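Local coordinates for extracellular solute-binding protein, family 5 (Chelativorans sp., PDB 6WM6) that binds EDTA and other aminopolycarboxylates in the periplasm, probably delivering them to an ABC transporter for uptake, at residues 266-271 with 292-297; 298-303 with 342-347. All blocks are in the same frame, centred on the assembly; numbering follows the deposited sequence.

Contact 1 (266-271 with 292-297); sequences ALENGE and DYLGID
L267 near the end of helix 263-268 and I296 at the start of strand 296-299 meet tip to tip, touching through the branch point and one methyl of the leucine and two methyls of the isoleucine. The L267 CG lies 4.0 Å from I296 CD1, and L267 CD2 stands 4.0 Å from I296 CG2, so the leucine fits against both branches of the isoleucine. L267 holds its CG opposite the backbone N (chi1 179°), a rotation that carries the end of the side chain to I296 although its CB does not point there. I535 of strand 524-537 touches both residues, so the pair packs against that strand as well. A second apolar touch uses the aliphatic part of a charged residue: E268 CG comes 3.8 Å from L294 CD1, the two side chains passing at a slant. The glutamate chain stays extended beyond CG, and its carboxylate takes no part in the touch. L294 also rests CG 3.6 Å above one face of the Y293 ring, toward the rim. Backbone bonds shape both segments from within. The helix closes in a Schellman motif, with E271 N bonded to A266 O at 2.9 Å and G270 N to L267 O at 3.1 Å, G270 having positive phi; in the other segment, G295 N bonds D292 O at 2.9 Å where the chain turns into the strand. Between the two segments every touch is apolar, so dispersion and the hydrophobic effect probably hold them together, grading from a buried leucine-isoleucine pair to a more exposed margin.

Contact 2 (298-303 with 342-347); sequences FQMNPS and DPYLRN
M300 sends its terminal methyl across to L345, and this single carbon carries the contact: M300 CE lies 4.0 Å from L345 CD2, the two side chains crossing at about a right angle. The same methyl reaches the Y344 ring more distantly, M300 CE standing 4.5 Å from Y344 CE2 and approaching the ring obliquely. The methionine leaves its backbone pointing at the loop and runs straight through chi2, then bends at the sulfur (chi3 62°), which sets the direction in which CE projects. On the far segment the packing is closer. L345 CG sits 3.8 Å above the plane of the neighbouring Y344 ring, over its centre, so leucine and tyrosine form one apolar unit that the methionine meets with its end. Y344 OH is hydrogen-bonded to the carbonyl O of A280, which ties down the polar end of the ring, and V285 of helix 282-290 touches both Y344 and M300. In the mixed sheet of this periplasmic binding protein, the segment 298-303 follows strand 524-537 antiparallel, with backbone bonds pairing Q299 with L534, N301 with T532 and S303 with L530, and M300 lies in the short gap between strands 296-299 and 302-303; 342-347 is part of the irregular loop between helices 333-340 and 366-369. Away from the methyl the two chains part: even the nearest CA atoms, those of M300 and L345, are 9.3 Å apart. N301 has its CB pointing away from the loop, and its ND2 is hydrogen-bonded to D545. N347 is exposed, and R346 is modelled only to CB, consistent with a mobile side chain.

Contact 1 and contact 2 follow one another along the chain, the first closing before the second opens, with segment 292-297 running directly into 298-303. Strand 296-299 serves both, I296 facing the helix end in contact 1 while M300, just past the strand, meets the loop in contact 2. Their centres lie about 21 Å apart and the segments have no other touch. Strand 524-537 backs both, through I535 and K537 at I296 and through P531 at M300. Contact 1 is the more peripheral, its centre about 28 Å from that of the chain against about 18 Å for contact 2.

Contact 1 (266-271 with 292-297)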
loop_
_atom_site.group_PDB
_atom_site.type_symbol
_atom_site.label_atom_id
_atom_site.label_comp_id
_atom_site.label_asym_id
_atom_site.label_seq_id
_atom_site.Cartn_x
_atom_site.Cartn_y
_atom_site.Cartn_z
ATOM N N ALA A 266 -12.702 -18.826 -11.597
ATOM C CA ALA A 266 -13.422 -17.884 -12.447
ATOM C C ALA A 266 -12.619 -17.536 -13.700
ATOM O O ALA A 266 -13.187 -17.349 -14.787
ATOM C CB ALA A 266 -13.752 -16.619 -11.651
ATOM N N LEU A 267 -11.292 -17.415 -13.564
ATOM C CA LEU A 267 -10.448 -17.133 -14.723
ATOM C C LEU A 267 -10.482 -18.303 -15.705
ATOM O O LEU A 267 -10.642 -18.105 -16.921
ATOM C CB LEU A 267 -9.022 -16.826 -14.241
ATOM C CG LEU A 267 -7.998 -16.525 -15.307
ATOM C CD1 LEU A 267 -8.249 -15.237 -16.038
ATOM C CD2 LEU A 267 -6.590 -16.491 -14.651
ATOM N N GLU A 268 -10.328 -19.523 -15.193
ATOM C CA GLU A 268 -10.354 -20.702 -16.054
ATOM C C GLU A 268 -11.692 -20.847 -16.764
ATOM O O GLU A 268 -11.739 -21.255 -17.935
ATOM C CB GLU A 268 -10.058 -21.947 -15.221
ATOM C CG GLU A 268 -10.012 -23.233 -16.042
ATOM C CD GLU A 268 -9.612 -24.446 -15.221
ATOM O OE1 GLU A 268 -9.404 -24.301 -13.997
ATOM O OE2 GLU A 268 -9.509 -25.547 -15.809
ATOM N N ASN A 269 -12.789 -20.487 -16.092
ATOM C CA ASN A 269 -14.123 -20.622 -16.662
ATOM C C ASN A 269 -14.495 -19.488 -17.606
ATOM O O ASN A 269 -15.585 -19.518 -18.188
ATOM C CB ASN A 269 -15.177 -20.666 -15.548
ATOM C CG ASN A 269 -15.076 -21.908 -14.692
ATOM O OD1 ASN A 269 -14.548 -22.934 -15.120
ATOM N ND2 ASN A 269 -15.592 -21.824 -13.470
ATOM N N GLY A 270 -13.651 -18.459 -17.746
ATOM C CA GLY A 270 -13.959 -17.342 -18.605
ATOM C C GLY A 270 -14.828 -16.267 -17.998
ATOM O O GLY A 270 -15.183 -15.313 -18.705
ATOM N N GLU A 271 -15.164 -16.377 -16.709
ATOM C CA GLU A 271 -15.998 -15.382 -16.049
ATOM C C GLU A 271 -15.242 -14.077 -15.834
ATOM O O GLU A 271 -15.845 -12.997 -15.783
ATOM C CB GLU A 271 -16.455 -15.938 -14.701
ATOM C CG GLU A 271 -17.351 -15.029 -13.885
ATOM C CD GLU A 271 -17.868 -15.710 -12.624
ATOM O OE1 GLU A 271 -17.687 -16.942 -12.496
ATOM O OE2 GLU A 271 -18.451 -15.016 -11.766
ATOM N N ASP A 292 -1.425 -22.683 -18.873
ATOM C CA ASP A 292 -0.872 -21.992 -20.033
ATOM C C ASP A 292 -1.570 -22.386 -21.328
ATOM O O ASP A 292 -1.698 -21.563 -22.242
ATOM C CB ASP A 292 0.642 -22.212 -20.119
ATOM C CG ASP A 292 1.017 -23.670 -20.305
ATOM O OD1 ASP A 292 0.232 -24.556 -19.897
ATOM O OD2 ASP A 292 2.105 -23.930 -20.854
ATOM N N TYR A 293 -2.051 -23.634 -21.425
ATOM C CA TYR A 293 -2.686 -24.086 -22.659
ATOM C C TYR A 293 -4.023 -23.402 -22.918
ATOM O O TYR A 293 -4.503 -23.428 -24.057
ATOM C CB TYR A 293 -2.855 -25.619 -22.655
ATOM C CG TYR A 293 -3.866 -26.148 -21.664
ATOM C CD1 TYR A 293 -3.515 -26.415 -20.350
ATOM C CD2 TYR A 293 -5.177 -26.403 -22.053
ATOM C CE1 TYR A 293 -4.433 -26.907 -19.441
ATOM C CE2 TYR A 293 -6.107 -26.901 -21.152
ATOM C CZ TYR A 293 -5.730 -27.158 -19.854
ATOM O OH TYR A 293 -6.649 -27.656 -18.955
ATOM N N LEU A 294 -4.618 -22.763 -21.908
ATOM C CA LEU A 294 -5.821 -21.975 -22.069
ATOM C C LEU A 294 -5.521 -20.495 -22.314
ATOM O O LEU A 294 -6.421 -19.658 -22.230
ATOM C CB LEU A 294 -6.710 -22.112 -20.826
ATOM C CG LEU A 294 -7.247 -23.517 -20.540
ATOM C CD1 LEU A 294 -7.977 -23.539 -19.204
ATOM C CD2 LEU A 294 -8.170 -23.977 -21.666
ATOM N N GLY A 295 -4.265 -20.159 -22.593
ATOM C CA GLY A 295 -3.906 -18.784 -22.856
ATOM C C GLY A 295 -3.726 -17.958 -21.609
ATOM O O GLY A 295 -3.853 -16.730 -21.682
ATOM N N ILE A 296 -3.441 -18.586 -20.477
ATOM C CA ILE A 296 -3.247 -17.893 -19.203
ATOM C C ILE A 296 -1.761 -17.755 -18.932
ATOM O O ILE A 296 -0.994 -18.709 -19.124
ATOM C CB ILE A 296 -3.952 -18.645 -18.062
ATOM C CG1 ILE A 296 -5.484 -18.532 -18.261
ATOM C CG2 ILE A 296 -3.503 -18.122 -16.702
ATOM C CD1 ILE A 296 -6.299 -19.457 -17.405
ATOM N N ASP A 297 -1.355 -16.560 -18.510
ATOM C CA ASP A 297 0.022 -16.286 -18.107
ATOM C C ASP A 297 -0.031 -15.578 -16.766
ATOM O O ASP A 297 -1.095 -15.230 -16.253
ATOM C CB ASP A 297 0.759 -15.424 -19.144
ATOM C CG ASP A 297 2.279 -15.649 -19.121
ATOM O OD1 ASP A 297 2.802 -16.356 -18.211
ATOM O OD2 ASP A 297 2.948 -15.110 -20.027
#

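Contact 2 (298-303 with 342-347)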
loop_
_atom_site.group_PDB
_atom_site.type_symbol
_atom_site.label_atom_id
_atom_site.label_comp_id
_atom_site.label_asym_id
_atom_site.label_seq_id
_atom_site.Cartn_x
_atom_site.Cartn_y
_atom_site.Cartn_z
ATOM N N PHE A 298 1.150 -15.360 -16.175
ATOM C CA PHE A 298 1.187 -14.688 -14.883
ATOM C C PHE A 298 2.489 -13.923 -14.701
ATOM O O PHE A 298 3.506 -14.232 -15.324
ATOM C CB PHE A 298 0.941 -15.671 -13.720
ATOM C CG PHE A 298 1.994 -16.712 -13.537
ATOM C CD1 PHE A 298 1.982 -17.872 -14.288
ATOM C CD2 PHE A 298 2.991 -16.542 -12.592
ATOM C CE1 PHE A 298 2.950 -18.847 -14.117
ATOM C CE2 PHE A 298 3.967 -17.513 -12.413
ATOM C CZ PHE A 298 3.943 -18.664 -13.176
ATOM N N GLN A 299 2.416 -12.912 -13.852
ATOM C CA GLN A 299 3.550 -12.082 -13.442
ATOM C C GLN A 299 3.524 -12.023 -11.922
ATOM O O GLN A 299 2.453 -11.891 -11.313
ATOM C CB GLN A 299 3.436 -10.678 -13.996
ATOM C CG GLN A 299 3.460 -10.576 -15.513
ATOM C CD GLN A 299 3.060 -9.212 -16.005
ATOM O OE1 GLN A 299 3.382 -8.194 -15.400
ATOM N NE2 GLN A 299 2.332 -9.157 -17.129
ATOM N N MET A 300 4.697 -12.116 -11.285
ATOM C CA MET A 300 4.828 -12.021 -9.851
ATOM C C MET A 300 6.088 -11.236 -9.510
ATOM O O MET A 300 7.135 -11.466 -10.127
ATOM C CB MET A 300 4.963 -13.411 -9.235
ATOM C CG MET A 300 3.775 -14.304 -9.479
ATOM S SD MET A 300 3.938 -15.913 -8.703
ATOM C CE MET A 300 4.016 -15.476 -6.996
ATOM N N ASN A 301 5.989 -10.356 -8.516
ATOM C CA ASN A 301 7.098 -9.496 -8.122
ATOM C C ASN A 301 7.034 -9.260 -6.616
ATOM O O ASN A 301 5.972 -9.417 -5.994
ATOM C CB ASN A 301 7.032 -8.146 -8.852
ATOM C CG ASN A 301 7.208 -8.284 -10.330
ATOM O OD1 ASN A 301 8.301 -8.533 -10.836
ATOM N ND2 ASN A 301 6.106 -8.145 -11.053
ATOM N N PRO A 302 8.129 -8.806 -6.003
ATOM C CA PRO A 302 8.028 -8.373 -4.604
ATOM C C PRO A 302 7.134 -7.150 -4.469
ATOM O O PRO A 302 7.331 -6.145 -5.156
ATOM C CB PRO A 302 9.487 -8.054 -4.204
ATOM C CG PRO A 302 10.317 -8.724 -5.222
ATOM C CD PRO A 302 9.520 -8.824 -6.502
ATOM N N SER A 303 6.148 -7.234 -3.583
ATOM C CA SER A 303 5.163 -6.186 -3.322
ATOM C C SER A 303 5.771 -5.081 -2.461
ATOM O O SER A 303 6.773 -5.270 -1.763
ATOM C CB SER A 303 4.012 -6.817 -2.465
ATOM O OG SER A 303 2.941 -5.932 -2.209
ATOM N N ASP A 342 10.896 -19.635 0.034
ATOM C CA ASP A 342 11.935 -20.188 -0.827
ATOM C C ASP A 342 11.480 -21.381 -1.672
ATOM O O ASP A 342 12.077 -21.588 -2.744
ATOM C CB ASP A 342 13.182 -20.582 -0.020
ATOM C CG ASP A 342 13.877 -19.398 0.657
ATOM O OD1 ASP A 342 13.554 -18.235 0.336
ATOM O OD2 ASP A 342 14.760 -19.667 1.495
ATOM N N PRO A 343 10.501 -22.193 -1.270
ATOM C CA PRO A 343 10.142 -23.342 -2.119
ATOM C C PRO A 343 9.586 -22.954 -3.477
ATOM O O PRO A 343 9.653 -23.771 -4.405
ATOM C CB PRO A 343 9.105 -24.093 -1.277
ATOM C CG PRO A 343 9.467 -23.768 0.125
ATOM C CD PRO A 343 9.870 -22.292 0.062
ATOM N N TYR A 344 9.050 -21.747 -3.641
ATOM C CA TYR A 344 8.456 -21.349 -4.908
ATOM C C TYR A 344 8.855 -19.952 -5.367
ATOM O O TYR A 344 8.437 -19.537 -6.452
ATOM C CB TYR A 344 6.921 -21.473 -4.870
ATOM C CG TYR A 344 6.156 -20.477 -4.031
ATOM C CD1 TYR A 344 6.203 -20.512 -2.637
ATOM C CD2 TYR A 344 5.351 -19.503 -4.624
ATOM C CE1 TYR A 344 5.478 -19.606 -1.867
ATOM C CE2 TYR A 344 4.647 -18.608 -3.863
ATOM C CZ TYR A 344 4.700 -18.651 -2.494
ATOM O OH TYR A 344 3.978 -17.739 -1.751
ATOM N N LEU A 345 9.672 -19.240 -4.603
ATOM C CA LEU A 345 10.129 -17.898 -4.951
ATOM C C LEU A 345 11.648 -17.890 -4.889
ATOM O O LEU A 345 12.217 -18.126 -3.818
ATOM C CB LEU A 345 9.569 -16.880 -3.972
ATOM C CG LEU A 345 8.045 -16.826 -3.835
ATOM C CD1 LEU A 345 7.649 -15.913 -2.694
ATOM C CD2 LEU A 345 7.395 -16.370 -5.141
ATOM N N ARG A 346 12.305 -17.621 -6.022
ATOM C CA ARG A 346 13.755 -17.656 -6.093
ATOM C C ARG A 346 14.362 -16.338 -5.628
ATOM O O ARG A 346 13.821 -15.256 -5.907
ATOM C CB ARG A 346 14.214 -17.927 -7.531
ATOM N N ASN A 347 15.457 -16.422 -4.882
ATOM C CA ASN A 347 16.218 -15.258 -4.444
ATOM C C ASN A 347 15.297 -14.214 -3.821
ATOM O O ASN A 347 15.365 -13.014 -4.123
ATOM C CB ASN A 347 17.023 -14.668 -5.612
ATOM C CG ASN A 347 18.059 -15.654 -6.158
ATOM O OD1 ASN A 347 18.170 -15.829 -7.367
ATOM N ND2 ASN A 347 18.790 -16.293 -5.267
#